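Local coordinates for protein LYND (Lyngbya aestuarii, PDB 4V1T) that probably acts as an ATP-dependent YcaO cyclodehydratase, closing azoline heterocycles in peptide substrates, and binds ADP, magnesium and zinc, at residues Arg323-Pro327 against Thr503-Leu507; Ala510-Tyr514 against Ile718-Arg722. One frame throughout, in Å; residues are numbered along the deposited sequence.

Contact 1: residues Arg323-Pro327 against Thr503-Leu507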
loop_
_atom_site.group_PDB
_atom_site.type_symbol
_atom_site.label_atom_id
_atom_site.label_comp_id
_atom_site.label_asym_id
_atom_site.label_seq_id
_atom_site.Cartn_x
_atom_site.Cartn_y
_atom_site.Cartn_z
ATOM N N ARG B 323 -19.233 13.430 -28.128
ATOM C CA ARG B 323 -19.992 12.776 -27.058
ATOM C C ARG B 323 -20.992 13.709 -26.370
ATOM O O ARG B 323 -22.051 13.274 -25.919
ATOM C CB ARG B 323 -19.036 12.213 -26.016
ATOM C CG ARG B 323 -19.715 11.403 -24.924
ATOM C CD ARG B 323 -18.722 11.021 -23.843
ATOM N NE ARG B 323 -18.530 12.099 -22.879
ATOM C CZ ARG B 323 -17.548 12.140 -21.987
ATOM N NH1 ARG B 323 -16.646 11.169 -21.931
ATOM N NH2 ARG B 323 -17.460 13.163 -21.153
ATOM N N GLY B 324 -20.654 14.989 -26.284
ATOM C CA GLY B 324 -21.529 15.966 -25.643
ATOM C C GLY B 324 -22.892 16.093 -26.301
ATOM O O GLY B 324 -23.908 16.263 -25.626
ATOM N N PHE B 325 -22.917 16.004 -27.628
ATOM C CA PHE B 325 -24.156 16.150 -28.381
ATOM C C PHE B 325 -24.855 14.811 -28.618
ATOM O O PHE B 325 -25.870 14.756 -29.308
ATOM C CB PHE B 325 -23.884 16.851 -29.710
ATOM C CG PHE B 325 -23.479 18.284 -29.556
ATOM C CD1 PHE B 325 -22.159 18.619 -29.317
ATOM C CD2 PHE B 325 -24.416 19.291 -29.629
ATOM C CE1 PHE B 325 -21.780 19.938 -29.166
ATOM C CE2 PHE B 325 -24.045 20.615 -29.481
ATOM C CZ PHE B 325 -22.722 20.936 -29.247
ATOM N N GLU B 326 -24.312 13.740 -28.042
ATOM C CA GLU B 326 -24.960 12.434 -28.075
ATOM C C GLU B 326 -25.854 12.292 -26.844
ATOM O O GLU B 326 -25.554 12.855 -25.796
ATOM C CB GLU B 326 -23.911 11.325 -28.107
ATOM C CG GLU B 326 -23.099 11.269 -29.392
ATOM C CD GLU B 326 -22.001 10.220 -29.348
ATOM O OE1 GLU B 326 -21.666 9.733 -28.236
ATOM O OE2 GLU B 326 -21.470 9.882 -30.431
ATOM N N PRO B 327 -26.968 11.559 -26.965
ATOM C CA PRO B 327 -27.836 11.398 -25.790
ATOM C C PRO B 327 -27.191 10.568 -24.683
ATOM O O PRO B 327 -26.158 9.938 -24.915
ATOM C CB PRO B 327 -29.069 10.696 -26.360
ATOM C CG PRO B 327 -28.589 10.021 -27.595
ATOM C CD PRO B 327 -27.527 10.905 -28.160
ATOM N N THR B 503 -33.864 15.330 -23.266
ATOM C CA THR B 503 -33.356 16.020 -24.443
ATOM C C THR B 503 -32.195 16.928 -24.054
ATOM O O THR B 503 -31.862 17.042 -22.881
ATOM C CB THR B 503 -34.450 16.864 -25.118
ATOM O OG1 THR B 503 -33.950 17.384 -26.353
ATOM C CG2 THR B 503 -34.894 18.012 -24.220
ATOM N N HIS B 504 -31.592 17.582 -25.040
ATOM C CA HIS B 504 -30.455 18.457 -24.785
ATOM C C HIS B 504 -30.907 19.888 -24.536
ATOM O O HIS B 504 -31.681 20.436 -25.297
ATOM C CB HIS B 504 -29.470 18.427 -25.955
ATOM C CG HIS B 504 -28.635 17.187 -26.016
ATOM N ND1 HIS B 504 -27.643 16.916 -25.101
ATOM C CD2 HIS B 504 -28.634 16.152 -26.889
ATOM C CE1 HIS B 504 -27.069 15.767 -25.405
ATOM N NE2 HIS B 504 -27.656 15.282 -26.484
ATOM N N LYS B 505 -30.423 20.468 -23.446
ATOM C CA LYS B 505 -30.535 21.897 -23.200
ATOM C C LYS B 505 -29.144 22.510 -23.315
ATOM O O LYS B 505 -28.191 21.816 -23.679
ATOM C CB LYS B 505 -31.145 22.168 -21.832
ATOM C CG LYS B 505 -32.546 21.595 -21.627
ATOM C CD LYS B 505 -33.551 22.168 -22.610
ATOM C CE LYS B 505 -34.981 21.833 -22.206
ATOM N NZ LYS B 505 -35.588 22.903 -21.371
ATOM N N TYR B 506 -29.030 23.803 -23.020
ATOM C CA TYR B 506 -27.756 24.504 -23.135
ATOM C C TYR B 506 -27.513 25.476 -21.986
ATOM O O TYR B 506 -28.372 26.302 -21.658
ATOM C CB TYR B 506 -27.688 25.272 -24.452
ATOM C CG TYR B 506 -27.575 24.390 -25.661
ATOM C CD1 TYR B 506 -26.340 23.904 -26.079
ATOM C CD2 TYR B 506 -28.699 24.039 -26.389
ATOM C CE1 TYR B 506 -26.231 23.089 -27.192
ATOM C CE2 TYR B 506 -28.605 23.226 -27.503
ATOM C CZ TYR B 506 -27.374 22.750 -27.901
ATOM O OH TYR B 506 -27.296 21.942 -29.012
ATOM N N LEU B 507 -26.331 25.360 -21.387
ATOM C CA LEU B 507 -25.841 26.326 -20.417
ATOM C C LEU B 507 -24.564 26.948 -20.953
ATOM O O LEU B 507 -23.861 26.325 -21.752
ATOM C CB LEU B 507 -25.558 25.665 -19.063
ATOM C CG LEU B 507 -26.757 25.439 -18.146
ATOM C CD1 LEU B 507 -27.417 24.128 -18.482
ATOM C CD2 LEU B 507 -26.334 25.440 -16.691
#

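Contact 2: residues Ala510-Tyr514 against Ile718-Arg722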
loop_
_atom_site.group_PDB
_atom_site.type_symbol
_atom_site.label_atom_id
_atom_site.label_comp_id
_atom_site.label_asym_id
_atom_site.label_seq_id
_atom_site.Cartn_x
_atom_site.Cartn_y
_atom_site.Cartn_z
ATOM N N ALA B 510 -19.063 28.513 -19.377
ATOM C CA ALA B 510 -18.421 29.090 -18.199
ATOM C C ALA B 510 -18.983 28.527 -16.894
ATOM O O ALA B 510 -18.316 28.565 -15.859
ATOM C CB ALA B 510 -18.555 30.604 -18.224
ATOM N N LEU B 511 -20.215 28.026 -16.943
ATOM C CA LEU B 511 -20.850 27.427 -15.768
ATOM C C LEU B 511 -20.562 25.930 -15.624
ATOM O O LEU B 511 -20.648 25.385 -14.528
ATOM C CB LEU B 511 -22.366 27.633 -15.820
ATOM C CG LEU B 511 -22.914 28.944 -15.246
ATOM C CD1 LEU B 511 -24.415 28.971 -15.423
ATOM C CD2 LEU B 511 -22.564 29.102 -13.774
ATOM N N CYS B 512 -20.224 25.285 -16.735
ATOM C CA CYS B 512 -20.129 23.830 -16.796
ATOM C C CYS B 512 -18.752 23.281 -16.424
ATOM O O CYS B 512 -18.635 22.113 -16.083
ATOM C CB CYS B 512 -20.497 23.356 -18.203
ATOM S SG CYS B 512 -22.193 23.756 -18.693
ATOM N N TYR B 513 -17.722 24.114 -16.498
ATOM C CA TYR B 513 -16.358 23.679 -16.222
ATOM C C TYR B 513 -15.589 24.724 -15.429
ATOM O O TYR B 513 -15.903 25.914 -15.485
ATOM C CB TYR B 513 -15.631 23.387 -17.528
ATOM C CG TYR B 513 -16.358 22.395 -18.401
ATOM C CD1 TYR B 513 -16.240 21.023 -18.176
ATOM C CD2 TYR B 513 -17.176 22.826 -19.444
ATOM C CE1 TYR B 513 -16.907 20.110 -18.970
ATOM C CE2 TYR B 513 -17.843 21.921 -20.245
ATOM C CZ TYR B 513 -17.707 20.566 -20.000
ATOM O OH TYR B 513 -18.367 19.660 -20.782
ATOM N N TYR B 514 -14.583 24.265 -14.693
ATOM C CA TYR B 514 -13.709 25.159 -13.938
ATOM C C TYR B 514 -12.797 25.947 -14.865
ATOM O O TYR B 514 -12.336 25.433 -15.891
ATOM C CB TYR B 514 -12.830 24.378 -12.945
ATOM C CG TYR B 514 -13.582 23.628 -11.871
ATOM C CD1 TYR B 514 -14.569 24.248 -11.128
ATOM C CD2 TYR B 514 -13.296 22.290 -11.598
ATOM C CE1 TYR B 514 -15.254 23.566 -10.145
ATOM C CE2 TYR B 514 -13.981 21.601 -10.622
ATOM C CZ TYR B 514 -14.953 22.245 -9.894
ATOM O OH TYR B 514 -15.625 21.561 -8.910
ATOM N N ILE B 718 -24.147 17.297 -17.114
ATOM C CA ILE B 718 -23.028 17.374 -18.041
ATOM C C ILE B 718 -21.970 16.340 -17.658
ATOM O O ILE B 718 -21.399 16.372 -16.570
ATOM C CB ILE B 718 -22.424 18.801 -18.119
ATOM C CG1 ILE B 718 -21.170 18.816 -19.004
ATOM C CG2 ILE B 718 -22.136 19.365 -16.744
ATOM C CD1 ILE B 718 -21.427 18.429 -20.456
ATOM N N ASP B 719 -21.732 15.404 -18.563
ATOM C CA ASP B 719 -20.743 14.374 -18.341
ATOM C C ASP B 719 -19.342 14.946 -18.551
ATOM O O ASP B 719 -18.969 15.303 -19.662
ATOM C CB ASP B 719 -20.995 13.179 -19.269
ATOM C CG ASP B 719 -20.016 12.029 -19.020
ATOM O OD1 ASP B 719 -19.425 11.968 -17.915
ATOM O OD2 ASP B 719 -19.833 11.189 -19.932
ATOM N N GLN B 720 -18.578 15.023 -17.469
ATOM C CA GLN B 720 -17.214 15.526 -17.511
ATOM C C GLN B 720 -16.185 14.395 -17.559
ATOM O O GLN B 720 -14.988 14.636 -17.427
ATOM C CB GLN B 720 -16.948 16.397 -16.279
ATOM C CG GLN B 720 -17.856 17.608 -16.151
ATOM C CD GLN B 720 -17.588 18.396 -14.888
ATOM O OE1 GLN B 720 -17.270 17.827 -13.839
ATOM N NE2 GLN B 720 -17.720 19.720 -14.975
ATOM N N THR B 721 -16.653 13.164 -17.737
ATOM C CA THR B 721 -15.767 11.998 -17.729
ATOM C C THR B 721 -14.695 12.110 -18.809
ATOM O O THR B 721 -14.998 12.292 -19.995
ATOM C CB THR B 721 -16.565 10.707 -17.952
ATOM O OG1 THR B 721 -17.575 10.583 -16.940
ATOM C CG2 THR B 721 -15.651 9.488 -17.908
ATOM N N ARG B 722 -13.438 11.994 -18.394
ATOM C CA ARG B 722 -12.318 12.019 -19.329
ATOM C C ARG B 722 -11.893 10.578 -19.603
ATOM O O ARG B 722 -11.667 9.826 -18.661
ATOM C CB ARG B 722 -11.161 12.825 -18.749
ATOM C CG ARG B 722 -11.571 14.171 -18.158
ATOM C CD ARG B 722 -11.895 15.196 -19.233
ATOM N NE ARG B 722 -12.491 16.413 -18.674
ATOM C CZ ARG B 722 -12.610 17.565 -19.331
ATOM N NH1 ARG B 722 -12.167 17.687 -20.581
ATOM N NH2 ARG B 722 -13.166 18.606 -18.739
HETATM O O HOH W 1 -17.711 16.992 -20.973
#

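Contact 1: residues Arg323-Pro327 against Thr503-Leu507
H504 reaches from strand 503-507 into the turn that follows helix 319-324, and the outer end of its imidazole meets three successive backbone carbonyls. CE1 lies 3.2 Å from G324 O, while NE2 has F325 O at 3.4 Å and E326 O at 3.3 Å. E326 O comes in at the ring edge, near the plane; the other two approach obliquely. CB points to the turn and CG is anti to the carbonyl carbon (chi1 -75°), which brings the CE1-NE2 end up to the carbonyls; W497 of strand 491-498 stacks edge-to-face with the ring. The turn carries its own E326 N to R323 O bond (3.1 Å). F325 and the buried Y506 complete the packed part, crossing at about a right angle and meeting edge to edge: Y506 OH lies near the plane of the F325 ring, 3.5 Å from F325 CE2, which in turn sits at the edge of the Y506 ring. P495 touches both. The solvent side is looser: the exposed P327 comes no nearer than its N, 3.8 Å from H504 NE2, and the E326 side chain starts away from the strand. In this surface contact the turn leaving helix 319-324 packs on strand 503-508 of the antiparallel sheet in the YcaO region.

Contact 2: residues Ala510-Tyr514 against Ile718-Arg722
Y513 puts its ring between I718 and Q720 on one side and R722 on the other, with I718 at the hydroxyl end. I718, whose CG1 is anti to the backbone N, turns that branch toward the tyrosine: CD1 lies 3.3 Å from Y513 OH, and CG1 is 4.0 Å from Y513 CZ. The two side chains cross at about a right angle. T494 of strand 491-498 touches both, and V496 also packs on I718. The phenol oxygen has a polar partner too: a water 2.8 Å from Y513 OH donates to D719 O and bridges the tyrosine to the strand backbone.

Q720 runs antiparallel to Y513, its amide plane only 25° from the ring plane, with CG 3.9 Å from Y513 CE1. Its extended chain carries NE2 past the ring to C512 O (2.8 Å), a short but bent and therefore weak hydrogen bond, with an N-H...O angle of 125°. These residues belong to the YcaO domain, where strand 716-719 is flanked in the antiparallel sheet by strands 491-498 and 728-733; helix 509-512 and the residues after it pack against the end of that strand. The Q720 side chain is about 9 Å from the bound ADP, close to the nucleotide site without reaching it.

From the opposite side of the ring, R722, bent at chi2, brings NH2 to 4.0 Å from Y513 CD1, its guanidinium plane inclined 61° to the ring. The charge is engaged by E436 in a salt bridge, and NH2 also bonds S429 O, so the tyrosine meets a group already anchored. D719 to T721 form an Asx turn: D719 OD1 accepts from T721 N, approached from above the carboxylate plane, and from T721 OG1 on its syn side.

From the N terminus, the chain leaves helix 319-324 and, after 323-327, runs 175 residues before 503-507 returns to it, closing contact 1. Helix 509-512 follows strand 503-508 directly, so contact 2 opens only after contact 1 has closed; its own loop of 203 residues ends at 718-722. The two are in series, neither nested nor crossed, with centres 12 Å apart. They nevertheless meet: R323 NH1 probably hydrogen-bonds T721 O at 2.8 Å, R323 NH2 makes a long, weak ion pair with D719 OD2, and L507 packs on C512. Together they tie helix 319-324 and helix 509-512 to one antiparallel sheet, at its strands 503-508 and 716-719, contact 1 near the surface and contact 2 buried.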